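PDB 4ZXA: hydroquinone dioxygenase large subunit from Pseudomonas sp., which carries the metal site of a two-subunit, iron(II)-dependent hydroquinone 1,2-dioxygenase, a cupin enzyme that probably cleaves the aromatic ring of hydroquinone with dioxygen. Local coordinates for residues E[69-74]-E[142-147]; E[192-197]-E[308-313]; E[221-226]-E[243-248]; E[271-276]-E[287-292]. All blocks are in the same frame, centred on the assembly; numbering follows the deposited sequence.

Along the chain, contact 1 closes before the other three open. It ties helix 63-75 to the loop after helix 122-136, and its centre lies about 16 to 21 Å from those of the rest. Contacts 3 and 4 follow one another inside the long loop that contact 2 closes. Contacts 2 and 3 have centres about 9 Å apart and share one antiparallel sheet, where strands 310-318 and 241-249 are neighbours. Contact 4 lies in the eight-stranded sheet; its Ile271 packs on Ser311 and Leu313 of contact 2 and on Glu248 of contact 3. Contacts 3 and 4 thus supply ligand-pocket residues from two different sheets, as expected of a cupin barrel.

Contact 1 (E[69-74]-E[142-147]); sequences AMMRDV and DPFAAP
The ring of Phe144 carries Met71 CG over the centre of one face, a CH-pi contact 3.8 Å from CG to the ring centroid, while the guanidinium of Arg72 has Phe144 CD2 over its own face, 3.6 Å from CZ. The guanidinium and ring planes are 55° apart, so the two groups do not stack flat. Near the guanidinium edge lies the carbonyl of Pro143: Arg72 NH1 donates to Pro143 O at 2.8 Å, with the oxygen somewhat out of the guanidinium plane. A water bridges Arg72 NH2 to Pro143 O and Ala145 O, and Thr229 O and Trp230 O accept from NH2 and NE, so the buried guanidinium is gripped from several directions. Met71 leaves the helix with CG anti to its backbone N (chi1 -180°) and then bends, laying SD obliquely beside the ring as a Met-aromatic contact; its CB meets Pro143 CB at 3.7 Å. Asp142 OD1 accepts from Phe144 N at 2.9 Å and also forms a salt bridge with Arg167. Residues 142-147 thus present an Asx turn within a type I beta turn, docked on helix 63-75 through an arginine that also binds the backbone of pocket residue Trp230.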
loop_
_atom_site.group_PDB
_atom_site.type_symbol
_atom_site.label_atom_id
_atom_site.label_comp_id
_atom_site.label_asym_id
_atom_site.label_seq_id
_atom_site.Cartn_x
_atom_site.Cartn_y
_atom_site.Cartn_z
ATOM N N ALA E 69 -9.935 -5.153 -3.380
ATOM C CA ALA E 69 -9.527 -6.551 -3.530
ATOM C C ALA E 69 -10.716 -7.487 -3.453
ATOM O O ALA E 69 -10.876 -8.351 -4.304
ATOM C CB ALA E 69 -8.495 -6.934 -2.484
ATOM N N MET E 70 -11.563 -7.304 -2.444
ATOM C CA MET E 70 -12.689 -8.210 -2.231
ATOM C C MET E 70 -13.690 -8.022 -3.343
ATOM O O MET E 70 -14.349 -8.977 -3.776
ATOM C CB MET E 70 -13.372 -7.981 -0.874
ATOM C CG MET E 70 -14.625 -8.841 -0.686
ATOM S SD MET E 70 -15.219 -8.899 1.017
ATOM C CE MET E 70 -13.886 -9.854 1.776
ATOM N N MET E 71 -13.792 -6.781 -3.810
ATOM C CA MET E 71 -14.662 -6.476 -4.942
ATOM C C MET E 71 -14.257 -7.291 -6.151
ATOM O O MET E 71 -15.119 -7.789 -6.860
ATOM C CB MET E 71 -14.618 -5.001 -5.303
ATOM C CG MET E 71 -15.509 -4.657 -6.469
ATOM S SD MET E 71 -17.240 -4.549 -6.019
ATOM C CE MET E 71 -17.947 -5.953 -6.890
ATOM N N ARG E 72 -12.952 -7.433 -6.392
ATOM C CA ARG E 72 -12.514 -8.232 -7.530
ATOM C C ARG E 72 -12.839 -9.696 -7.270
ATOM O O ARG E 72 -13.383 -10.372 -8.143
ATOM C CB ARG E 72 -11.017 -8.038 -7.865
ATOM C CG ARG E 72 -10.623 -6.604 -8.320
ATOM C CD ARG E 72 -11.630 -6.057 -9.308
ATOM N NE ARG E 72 -11.329 -4.722 -9.820
ATOM C CZ ARG E 72 -11.445 -3.599 -9.111
ATOM N NH1 ARG E 72 -11.802 -3.640 -7.829
ATOM N NH2 ARG E 72 -11.183 -2.431 -9.678
ATOM N N ASP E 73 -12.531 -10.175 -6.064
ATOM C CA ASP E 73 -12.739 -11.589 -5.749
ATOM C C ASP E 73 -14.198 -11.987 -5.942
ATOM O O ASP E 73 -14.495 -13.092 -6.398
ATOM C CB ASP E 73 -12.294 -11.932 -4.324
ATOM C CG ASP E 73 -11.548 -13.258 -4.244
ATOM O OD1 ASP E 73 -11.412 -13.964 -5.277
ATOM O OD2 ASP E 73 -11.088 -13.599 -3.134
ATOM N N VAL E 74 -15.104 -11.077 -5.599
ATOM C CA VAL E 74 -16.526 -11.364 -5.700
ATOM C C VAL E 74 -16.986 -11.312 -7.144
ATOM O O VAL E 74 -17.759 -12.167 -7.582
ATOM C CB VAL E 74 -17.376 -10.396 -4.863
ATOM C CG1 VAL E 74 -18.788 -10.320 -5.417
ATOM C CG2 VAL E 74 -17.379 -10.834 -3.419
ATOM N N ASP E 142 -16.480 3.858 -4.543
ATOM C CA ASP E 142 -16.749 2.833 -5.542
ATOM C C ASP E 142 -15.505 1.967 -5.717
ATOM O O ASP E 142 -14.549 2.374 -6.370
ATOM C CB ASP E 142 -17.145 3.500 -6.860
ATOM C CG ASP E 142 -17.129 2.540 -8.048
ATOM O OD1 ASP E 142 -17.131 1.304 -7.868
ATOM O OD2 ASP E 142 -17.127 3.041 -9.183
ATOM N N PRO E 143 -15.526 0.756 -5.142
ATOM C CA PRO E 143 -14.421 -0.218 -5.122
ATOM C C PRO E 143 -13.975 -0.681 -6.519
ATOM O O PRO E 143 -12.920 -1.308 -6.640
ATOM C CB PRO E 143 -15.016 -1.420 -4.367
ATOM C CG PRO E 143 -16.257 -0.937 -3.753
ATOM C CD PRO E 143 -16.760 0.191 -4.588
ATOM N N PHE E 144 -14.767 -0.380 -7.544
ATOM C CA PHE E 144 -14.463 -0.811 -8.904
ATOM C C PHE E 144 -13.755 0.264 -9.742
ATOM O O PHE E 144 -13.438 0.049 -10.910
ATOM C CB PHE E 144 -15.753 -1.211 -9.599
ATOM C CG PHE E 144 -15.850 -2.670 -9.909
ATOM C CD1 PHE E 144 -17.034 -3.354 -9.688
ATOM C CD2 PHE E 144 -14.773 -3.349 -10.452
ATOM C CE1 PHE E 144 -17.133 -4.685 -9.982
ATOM C CE2 PHE E 144 -14.871 -4.694 -10.763
ATOM C CZ PHE E 144 -16.052 -5.356 -10.526
ATOM N N ALA E 145 -13.507 1.418 -9.141
ATOM C CA ALA E 145 -12.953 2.549 -9.868
ATOM C C ALA E 145 -11.552 2.900 -9.391
ATOM O O ALA E 145 -11.156 2.522 -8.290
ATOM C CB ALA E 145 -13.865 3.748 -9.725
ATOM N N ALA E 146 -10.810 3.618 -10.231
ATOM C CA ALA E 146 -9.503 4.138 -9.850
ATOM C C ALA E 146 -9.669 5.262 -8.847
ATOM O O ALA E 146 -10.741 5.863 -8.747
ATOM C CB ALA E 146 -8.747 4.633 -11.058
ATOM N N PRO E 147 -8.605 5.540 -8.088
ATOM C CA PRO E 147 -8.685 6.517 -7.000
ATOM C C PRO E 147 -9.094 7.904 -7.483
ATOM O O PRO E 147 -9.905 8.557 -6.841
ATOM C CB PRO E 147 -7.268 6.509 -6.429
ATOM C CG PRO E 147 -6.769 5.111 -6.728
ATOM C CD PRO E 147 -7.356 4.762 -8.052
HETATM O O HOH W 1 -10.438 -0.263 -8.201
#

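Contact 2 (E[192-197]-E[308-313]); sequences RQFADV and TKRSML
Phe194 is covered on one face by the end of Met312, whose CE sits toward the rim, 4.2 Å from the ring centroid. The two side chains run antiparallel alongside each other, and Met312 CG meets Phe194 CZ at 3.9 Å; SD is above the same face but more distant, a Met-aromatic contact. Val197 CG2 approaches the same methyl tip to tip. Across the ring, the aliphatic part of Arg310 runs at about a right angle to Phe194, with CD 3.5 Å from CE2. Its chain is extended from CG to NE, which carries the guanidinium beyond the ring to Glu249 and Glu149. Arg192 reaches Glu249 too, so the 3.8 Å approach of Arg192 NH1 to Arg310 NH1 is set among carboxylates that probably offset their like charge. Gln193 OE1 takes the backbone N of Arg310 at 2.8 Å, nearly straight on to the carbonyl, while its NE2 reaches Thr308 O through a water. Lys309 bends at its last torsion (chi4 -69°), directing NZ back to Arg310 O and, weakly, to Gln193 O; Asp269 forms its salt bridge, and Thr12 of the small subunit accepts a further bond. A loop containing a type I beta turn is thereby clasped to strand 310-318, a cupin-barrel strand, beside the interface between the large and small subunits.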
loop_
_atom_site.group_PDB
_atom_site.type_symbol
_atom_site.label_atom_id
_atom_site.label_comp_id
_atom_site.label_asym_id
_atom_site.label_seq_id
_atom_site.Cartn_x
_atom_site.Cartn_y
_atom_site.Cartn_z
ATOM N N ARG E 192 -13.104 9.740 -18.866
ATOM C CA ARG E 192 -12.295 10.940 -19.096
ATOM C C ARG E 192 -10.889 10.647 -19.619
ATOM O O ARG E 192 -10.265 11.520 -20.225
ATOM C CB ARG E 192 -12.188 11.796 -17.834
ATOM C CG ARG E 192 -11.124 11.303 -16.857
ATOM C CD ARG E 192 -11.683 10.316 -15.823
ATOM N NE ARG E 192 -10.692 10.014 -14.790
ATOM C CZ ARG E 192 -10.023 8.861 -14.686
ATOM N NH1 ARG E 192 -10.235 7.864 -15.537
ATOM N NH2 ARG E 192 -9.132 8.705 -13.720
ATOM N N GLN E 193 -10.377 9.444 -19.381
ATOM C CA GLN E 193 -9.038 9.118 -19.875
ATOM C C GLN E 193 -9.070 8.396 -21.219
ATOM O O GLN E 193 -8.053 7.911 -21.695
ATOM C CB GLN E 193 -8.212 8.342 -18.838
ATOM C CG GLN E 193 -7.781 9.202 -17.648
ATOM C CD GLN E 193 -6.633 8.599 -16.826
ATOM O OE1 GLN E 193 -6.145 7.502 -17.102
ATOM N NE2 GLN E 193 -6.202 9.326 -15.818
ATOM N N PHE E 194 -10.246 8.331 -21.829
ATOM C CA PHE E 194 -10.371 7.838 -23.192
ATOM C C PHE E 194 -11.076 8.884 -24.057
ATOM O O PHE E 194 -11.527 8.581 -25.165
ATOM C CB PHE E 194 -11.117 6.494 -23.238
ATOM C CG PHE E 194 -10.324 5.329 -22.677
ATOM C CD1 PHE E 194 -9.003 5.133 -23.040
ATOM C CD2 PHE E 194 -10.902 4.445 -21.778
ATOM C CE1 PHE E 194 -8.272 4.074 -22.533
ATOM C CE2 PHE E 194 -10.170 3.378 -21.256
ATOM C CZ PHE E 194 -8.852 3.190 -21.631
ATOM N N ALA E 195 -11.155 10.121 -23.563
ATOM C CA ALA E 195 -11.929 11.161 -24.253
ATOM C C ALA E 195 -11.463 11.442 -25.679
ATOM O O ALA E 195 -12.178 12.080 -26.438
ATOM C CB ALA E 195 -11.983 12.463 -23.435
ATOM N N ASP E 196 -10.281 10.965 -26.048
ATOM C CA ASP E 196 -9.748 11.224 -27.381
ATOM C C ASP E 196 -9.967 10.060 -28.331
ATOM O O ASP E 196 -9.552 10.121 -29.484
ATOM C CB ASP E 196 -8.244 11.529 -27.319
ATOM C CG ASP E 196 -7.431 10.349 -26.788
ATOM O OD1 ASP E 196 -7.908 9.700 -25.837
ATOM O OD2 ASP E 196 -6.326 10.069 -27.316
ATOM N N VAL E 197 -10.594 8.995 -27.849
ATOM C CA VAL E 197 -10.821 7.800 -28.672
ATOM C C VAL E 197 -11.995 7.956 -29.651
ATOM O O VAL E 197 -13.083 8.351 -29.260
ATOM C CB VAL E 197 -11.045 6.570 -27.768
ATOM C CG1 VAL E 197 -11.544 5.360 -28.566
ATOM C CG2 VAL E 197 -9.769 6.249 -27.032
ATOM N N THR E 308 -0.413 3.484 -15.359
ATOM C CA THR E 308 -0.546 4.879 -14.964
ATOM C C THR E 308 -1.738 5.542 -15.634
ATOM O O THR E 308 -2.514 6.213 -14.971
ATOM C CB THR E 308 0.718 5.695 -15.259
ATOM O OG1 THR E 308 1.819 5.166 -14.508
ATOM C CG2 THR E 308 0.494 7.115 -14.853
ATOM N N LYS E 309 -1.876 5.356 -16.945
ATOM C CA LYS E 309 -3.062 5.831 -17.637
ATOM C C LYS E 309 -4.020 4.675 -17.894
ATOM O O LYS E 309 -3.590 3.589 -18.265
ATOM C CB LYS E 309 -2.706 6.491 -18.981
ATOM C CG LYS E 309 -3.943 6.785 -19.824
ATOM C CD LYS E 309 -3.616 7.513 -21.117
ATOM C CE LYS E 309 -4.861 7.765 -21.989
ATOM N NZ LYS E 309 -5.437 6.518 -22.576
ATOM N N ARG E 310 -5.314 4.910 -17.703
ATOM C CA ARG E 310 -6.324 3.945 -18.112
ATOM C C ARG E 310 -5.985 3.424 -19.505
ATOM O O ARG E 310 -5.965 4.198 -20.470
ATOM C CB ARG E 310 -7.708 4.589 -18.120
ATOM C CG ARG E 310 -8.862 3.659 -17.734
ATOM C CD ARG E 310 -10.187 4.395 -17.884
ATOM N NE ARG E 310 -11.358 3.665 -17.416
ATOM C CZ ARG E 310 -11.714 3.577 -16.136
ATOM N NH1 ARG E 310 -10.970 4.147 -15.189
ATOM N NH2 ARG E 310 -12.809 2.907 -15.801
ATOM N N SER E 311 -5.737 2.114 -19.605
ATOM C CA SER E 311 -5.315 1.485 -20.850
ATOM C C SER E 311 -6.186 0.292 -21.247
ATOM O O SER E 311 -6.834 -0.332 -20.409
ATOM C CB SER E 311 -3.862 1.027 -20.745
ATOM O OG SER E 311 -3.704 0.101 -19.688
ATOM N N MET E 312 -6.167 -0.037 -22.534
ATOM C CA MET E 312 -6.996 -1.115 -23.032
ATOM C C MET E 312 -6.174 -2.380 -23.073
ATOM O O MET E 312 -5.170 -2.451 -23.789
ATOM C CB MET E 312 -7.524 -0.772 -24.414
ATOM C CG MET E 312 -8.262 0.554 -24.457
ATOM S SD MET E 312 -9.045 0.776 -26.063
ATOM C CE MET E 312 -10.020 2.259 -25.761
ATOM N N LEU E 313 -6.575 -3.368 -22.280
ATOM C CA LEU E 313 -5.860 -4.640 -22.229
ATOM C C LEU E 313 -6.776 -5.776 -22.648
ATOM O O LEU E 313 -7.910 -5.887 -22.186
ATOM C CB LEU E 313 -5.304 -4.922 -20.827
ATOM C CG LEU E 313 -4.759 -6.345 -20.593
ATOM C CD1 LEU E 313 -3.520 -6.611 -21.439
ATOM C CD2 LEU E 313 -4.424 -6.568 -19.143
HETATM O O HOH W 2 -3.734 8.966 -14.540
#

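Contact 3 (E[221-226]-E[243-248]); sequences KYLSRS and FCPTTE. With H8N (4-hydroxybenzonitrile), chain J.
The 4-hydroxybenzonitrile pocket of this cupin barrel is lined in part by strand 241-249, and helix 219-224 packs against that strand from outside the pocket. Leu223 and Pro245 make the apolar contact between helix and strand, their side chains crossing at about a right angle with Leu223 CD2 3.6 Å from Pro245 CB. Next along the strand, Thr247 turns CG2 toward the backbone of Leu223, 3.4 Å from Leu223 O and 3.7 Å from Ser226 CB. Its OG1 is held between the backbone N and the carbonyl carbon (chi1 65°), which sets it 3.2 Å from Ser226 OG; the clear hydrogen-bond partner of Ser226 OG is Val228 O. Strand alternation sends the neighbouring side chains the other way. Thr246 and Glu248 thus belong to the pocket of 4-hydroxybenzonitrile, whereas Pro245 and Thr247 meet the helix. Thr246 OG1 also receives the backbone N-H of Asn231, another pocket residue, so the first-shell groups are linked to one another. The ligand hydroxyl OAB is modelled very close to Glu248 OE2, in a hydrogen bond whose exact length is doubtful. Thr246 OG1 donates to the other carboxylate oxygen, Glu248 OE1, at 2.9 Å, from above the carboxylate plane.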
loop_
_atom_site.group_PDB
_atom_site.type_symbol
_atom_site.label_atom_id
_atom_site.label_comp_id
_atom_site.label_asym_id
_atom_site.label_seq_id
_atom_site.Cartn_x
_atom_site.Cartn_y
_atom_site.Cartn_z
ATOM N N LYS E 221 -14.319 1.868 -28.778
ATOM C CA LYS E 221 -15.433 2.672 -28.280
ATOM C C LYS E 221 -16.096 1.991 -27.086
ATOM O O LYS E 221 -16.409 2.605 -26.073
ATOM C CB LYS E 221 -16.478 2.891 -29.397
ATOM C CG LYS E 221 -17.801 3.482 -28.914
ATOM C CD LYS E 221 -18.826 3.611 -30.040
ATOM C CE LYS E 221 -20.177 4.093 -29.512
ATOM N NZ LYS E 221 -21.171 4.345 -30.592
ATOM N N TYR E 222 -16.322 0.703 -27.237
ATOM C CA TYR E 222 -16.937 -0.088 -26.202
ATOM C C TYR E 222 -16.055 -0.036 -24.955
ATOM O O TYR E 222 -16.549 0.219 -23.850
ATOM C CB TYR E 222 -17.105 -1.505 -26.743
ATOM C CG TYR E 222 -17.687 -2.516 -25.794
ATOM C CD1 TYR E 222 -19.050 -2.783 -25.780
ATOM C CD2 TYR E 222 -16.866 -3.228 -24.938
ATOM C CE1 TYR E 222 -19.572 -3.719 -24.931
ATOM C CE2 TYR E 222 -17.377 -4.148 -24.080
ATOM C CZ TYR E 222 -18.726 -4.402 -24.080
ATOM O OH TYR E 222 -19.214 -5.351 -23.215
ATOM N N LEU E 223 -14.750 -0.242 -25.128
ATOM C CA LEU E 223 -13.833 -0.145 -23.995
ATOM C C LEU E 223 -13.792 1.278 -23.436
ATOM O O LEU E 223 -13.760 1.470 -22.223
ATOM C CB LEU E 223 -12.422 -0.622 -24.356
ATOM C CG LEU E 223 -12.335 -2.103 -24.742
ATOM C CD1 LEU E 223 -10.895 -2.499 -25.026
ATOM C CD2 LEU E 223 -12.943 -2.994 -23.670
ATOM N N SER E 224 -13.822 2.276 -24.317
ATOM C CA SER E 224 -13.698 3.665 -23.868
ATOM C C SER E 224 -14.821 4.008 -22.903
ATOM O O SER E 224 -14.728 4.973 -22.138
ATOM C CB SER E 224 -13.679 4.648 -25.052
ATOM O OG SER E 224 -14.970 4.839 -25.626
ATOM N N ARG E 225 -15.889 3.221 -22.955
ATOM C CA ARG E 225 -17.058 3.500 -22.143
ATOM C C ARG E 225 -17.163 2.559 -20.945
ATOM O O ARG E 225 -18.187 2.512 -20.278
ATOM C CB ARG E 225 -18.322 3.489 -23.005
ATOM C CG ARG E 225 -18.308 4.591 -24.077
ATOM C CD ARG E 225 -19.462 4.484 -25.078
ATOM N NE ARG E 225 -19.417 5.573 -26.050
ATOM C CZ ARG E 225 -20.361 6.501 -26.206
ATOM N NH1 ARG E 225 -21.466 6.485 -25.472
ATOM N NH2 ARG E 225 -20.203 7.446 -27.122
ATOM N N SER E 226 -16.084 1.836 -20.662
ATOM C CA SER E 226 -16.028 0.976 -19.485
ATOM C C SER E 226 -16.014 1.782 -18.193
ATOM O O SER E 226 -15.221 2.702 -18.048
ATOM C CB SER E 226 -14.794 0.076 -19.534
ATOM O OG SER E 226 -14.639 -0.633 -18.311
ATOM N N PHE E 243 -12.285 -13.877 -25.586
ATOM C CA PHE E 243 -11.644 -12.572 -25.520
ATOM C C PHE E 243 -12.278 -11.765 -24.379
ATOM O O PHE E 243 -13.482 -11.504 -24.395
ATOM C CB PHE E 243 -11.756 -11.848 -26.862
ATOM C CG PHE E 243 -10.607 -12.123 -27.794
ATOM C CD1 PHE E 243 -9.699 -13.138 -27.518
ATOM C CD2 PHE E 243 -10.413 -11.349 -28.931
ATOM C CE1 PHE E 243 -8.618 -13.383 -28.373
ATOM C CE2 PHE E 243 -9.342 -11.590 -29.782
ATOM C CZ PHE E 243 -8.446 -12.605 -29.509
ATOM N N CYS E 244 -11.478 -11.389 -23.385
ATOM C CA CYS E 244 -12.008 -10.690 -22.208
ATOM C C CYS E 244 -11.279 -9.385 -21.937
ATOM O O CYS E 244 -10.518 -9.295 -20.974
ATOM C CB CYS E 244 -11.892 -11.574 -20.968
ATOM S SG CYS E 244 -12.360 -13.306 -21.228
ATOM N N PRO E 245 -11.516 -8.364 -22.779
ATOM C CA PRO E 245 -10.816 -7.080 -22.650
ATOM C C PRO E 245 -11.235 -6.390 -21.371
ATOM O O PRO E 245 -12.294 -6.707 -20.827
ATOM C CB PRO E 245 -11.338 -6.264 -23.837
ATOM C CG PRO E 245 -12.105 -7.251 -24.702
ATOM C CD PRO E 245 -12.572 -8.322 -23.799
ATOM N N THR E 246 -10.423 -5.445 -20.914
ATOM C CA THR E 246 -10.715 -4.685 -19.704
ATOM C C THR E 246 -9.853 -3.419 -19.713
ATOM O O THR E 246 -8.806 -3.390 -20.352
ATOM C CB THR E 246 -10.421 -5.525 -18.444
ATOM O OG1 THR E 246 -10.574 -4.723 -17.273
ATOM C CG2 THR E 246 -9.005 -6.072 -18.481
ATOM N N THR E 247 -10.313 -2.374 -19.029
ATOM C CA THR E 247 -9.590 -1.119 -18.964
ATOM C C THR E 247 -8.913 -1.001 -17.606
ATOM O O THR E 247 -9.566 -1.093 -16.575
ATOM C CB THR E 247 -10.524 0.079 -19.235
ATOM O OG1 THR E 247 -11.496 0.181 -18.190
ATOM C CG2 THR E 247 -11.249 -0.122 -20.570
ATOM N N GLU E 248 -7.599 -0.806 -17.617
ATOM C CA GLU E 248 -6.794 -0.864 -16.410
ATOM C C GLU E 248 -6.233 0.502 -16.030
ATOM O O GLU E 248 -5.651 1.212 -16.854
ATOM C CB GLU E 248 -5.638 -1.863 -16.580
ATOM C CG GLU E 248 -5.934 -3.036 -17.498
ATOM C CD GLU E 248 -6.936 -4.033 -16.928
ATOM O OE1 GLU E 248 -8.005 -3.618 -16.421
ATOM O OE2 GLU E 248 -6.652 -5.252 -17.002
HETATM N NAA H8N J . -4.232 -12.240 -13.546
HETATM C CAC H8N J . -4.860 -11.335 -13.852
HETATM C CAI H8N J . -5.652 -10.147 -14.286
HETATM C CAF H8N J . -5.111 -9.313 -15.255
HETATM C CAD H8N J . -5.817 -8.193 -15.684
HETATM C CAH H8N J . -7.058 -7.947 -15.117
HETATM O OAB H8N J . -7.757 -6.841 -15.521
HETATM C CAE H8N J . -7.603 -8.780 -14.146
HETATM C CAG H8N J . -6.892 -9.895 -13.728
#

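Contact 4 (E[271-276]-E[287-292]); sequences IVWDVG and ITMRAG
Ile271 and Met289 face each other as a hydrogen-bonded antiparallel pair: Ile271 N donates to Met289 O at 3.0 Å, and Met289 N returns to Ile271 O at 2.8 Å in an almost straight bond of 179°. Two residues on, Trp273 N meets Ile287 O at 2.7 Å and Ile287 N meets Trp273 O at 2.9 Å. Between them, Val272 and Thr288 form a non-hydrogen-bonded pair, with Val272 CG2 3.9 Å from Thr288 OG1. The backbone of Val272 instead hydrogen-bonds with Tyr306 on strand 301-307, and Ile287 and Thr288 join a strand of the small subunit in an antiparallel ladder. On the face bearing Ile271, Trp273, Ile287 and Met289, Trp273 CB packs on Ile287 CB. The indole edge lies near Ile287 O, and Met289, bent at chi3 (70°), brings SD obliquely to Trp273 CD1 at 4.5 Å, a Met-aromatic contact. Phe264 and His303 also meet the indole, which touches the bound 4-hydroxybenzonitrile. Four backbone bonds thus fix the register of this beta hairpin and the main chain from which the pocket tryptophan projects, while neighbouring side chains pack its indole, in a sheet that runs on into the small subunit.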
loop_
_atom_site.group_PDB
_atom_site.type_symbol
_atom_site.label_atom_id
_atom_site.label_comp_id
_atom_site.label_asym_id
_atom_site.label_seq_id
_atom_site.Cartn_x
_atom_site.Cartn_y
_atom_site.Cartn_z
ATOM N N ILE E 271 1.289 -1.097 -19.670
ATOM C CA ILE E 271 1.149 -1.652 -18.330
ATOM C C ILE E 271 2.471 -2.290 -17.897
ATOM O O ILE E 271 3.181 -2.907 -18.710
ATOM C CB ILE E 271 0.025 -2.735 -18.276
ATOM C CG1 ILE E 271 -1.345 -2.129 -18.625
ATOM C CG2 ILE E 271 -0.015 -3.413 -16.905
ATOM C CD1 ILE E 271 -2.487 -3.128 -18.644
ATOM N N VAL E 272 2.812 -2.150 -16.620
ATOM C CA VAL E 272 3.996 -2.828 -16.103
ATOM C C VAL E 272 3.652 -3.987 -15.156
ATOM O O VAL E 272 2.894 -3.829 -14.184
ATOM C CB VAL E 272 4.956 -1.856 -15.402
ATOM C CG1 VAL E 272 6.121 -2.629 -14.755
ATOM C CG2 VAL E 272 5.463 -0.835 -16.379
ATOM N N TRP E 273 4.233 -5.151 -15.434
ATOM C CA TRP E 273 4.011 -6.322 -14.600
ATOM C C TRP E 273 5.235 -6.740 -13.779
ATOM O O TRP E 273 6.299 -6.998 -14.334
ATOM C CB TRP E 273 3.513 -7.491 -15.451
ATOM C CG TRP E 273 2.153 -7.260 -16.015
ATOM C CD1 TRP E 273 1.859 -6.682 -17.214
ATOM C CD2 TRP E 273 0.893 -7.584 -15.408
ATOM N NE1 TRP E 273 0.504 -6.641 -17.399
ATOM C CE2 TRP E 273 -0.116 -7.186 -16.306
ATOM C CE3 TRP E 273 0.522 -8.186 -14.201
ATOM C CZ2 TRP E 273 -1.475 -7.361 -16.032
ATOM C CZ3 TRP E 273 -0.831 -8.360 -13.926
ATOM C CH2 TRP E 273 -1.809 -7.943 -14.831
ATOM N N ASP E 274 5.077 -6.782 -12.456
ATOM C CA ASP E 274 6.046 -7.434 -11.579
ATOM C C ASP E 274 5.784 -8.923 -11.644
ATOM O O ASP E 274 4.670 -9.367 -11.357
ATOM C CB ASP E 274 5.845 -6.999 -10.128
ATOM C CG ASP E 274 6.920 -6.049 -9.639
ATOM O OD1 ASP E 274 7.508 -5.309 -10.466
ATOM O OD2 ASP E 274 7.171 -6.034 -8.415
ATOM N N VAL E 275 6.787 -9.709 -12.003
ATOM C CA VAL E 275 6.576 -11.142 -12.082
ATOM C C VAL E 275 7.518 -11.884 -11.176
ATOM O O VAL E 275 8.736 -11.738 -11.277
ATOM C CB VAL E 275 6.725 -11.658 -13.514
ATOM C CG1 VAL E 275 6.528 -13.176 -13.550
ATOM C CG2 VAL E 275 5.736 -10.930 -14.433
ATOM N N GLY E 276 6.946 -12.687 -10.284
ATOM C CA GLY E 276 7.745 -13.434 -9.334
ATOM C C GLY E 276 7.347 -14.883 -9.133
ATOM O O GLY E 276 6.415 -15.402 -9.760
ATOM N N ILE E 287 8.025 -6.953 -16.651
ATOM C CA ILE E 287 7.555 -6.846 -18.026
ATOM C C ILE E 287 6.772 -5.557 -18.304
ATOM O O ILE E 287 5.763 -5.283 -17.663
ATOM C CB ILE E 287 6.691 -8.063 -18.416
ATOM C CG1 ILE E 287 7.454 -9.362 -18.168
ATOM C CG2 ILE E 287 6.241 -7.984 -19.874
ATOM C CD1 ILE E 287 6.752 -10.560 -18.758
ATOM N N THR E 288 7.247 -4.776 -19.272
ATOM C CA THR E 288 6.560 -3.571 -19.699
ATOM C C THR E 288 5.838 -3.869 -20.997
ATOM O O THR E 288 6.458 -4.209 -21.990
ATOM C CB THR E 288 7.540 -2.425 -19.938
ATOM O OG1 THR E 288 8.308 -2.185 -18.751
ATOM C CG2 THR E 288 6.791 -1.160 -20.330
ATOM N N MET E 289 4.519 -3.765 -20.993
ATOM C CA MET E 289 3.764 -4.107 -22.188
ATOM C C MET E 289 3.231 -2.851 -22.855
ATOM O O MET E 289 2.457 -2.090 -22.260
ATOM C CB MET E 289 2.639 -5.106 -21.877
ATOM C CG MET E 289 3.138 -6.512 -21.505
ATOM S SD MET E 289 1.875 -7.824 -21.529
ATOM C CE MET E 289 1.537 -8.013 -23.285
ATOM N N ARG E 290 3.668 -2.637 -24.090
ATOM C CA ARG E 290 3.277 -1.480 -24.873
ATOM C C ARG E 290 2.260 -1.874 -25.931
ATOM O O ARG E 290 2.037 -3.059 -26.187
ATOM C CB ARG E 290 4.509 -0.855 -25.529
ATOM C CG ARG E 290 5.624 -0.541 -24.545
ATOM C CD ARG E 290 6.679 0.374 -25.139
ATOM N NE ARG E 290 7.516 0.913 -24.074
ATOM C CZ ARG E 290 8.823 0.709 -23.956
ATOM N NH1 ARG E 290 9.486 -0.009 -24.860
ATOM N NH2 ARG E 290 9.473 1.234 -22.928
ATOM N N ALA E 291 1.650 -0.873 -26.547
ATOM C CA ALA E 291 0.594 -1.107 -27.524
ATOM C C ALA E 291 1.034 -2.128 -28.571
ATOM O O ALA E 291 2.082 -1.961 -29.221
ATOM C CB ALA E 291 0.179 0.211 -28.187
ATOM N N GLY E 292 0.234 -3.183 -28.727
ATOM C CA GLY E 292 0.566 -4.260 -29.641
ATOM C C GLY E 292 1.324 -5.443 -29.056
ATOM O O GLY E 292 1.443 -6.474 -29.699
#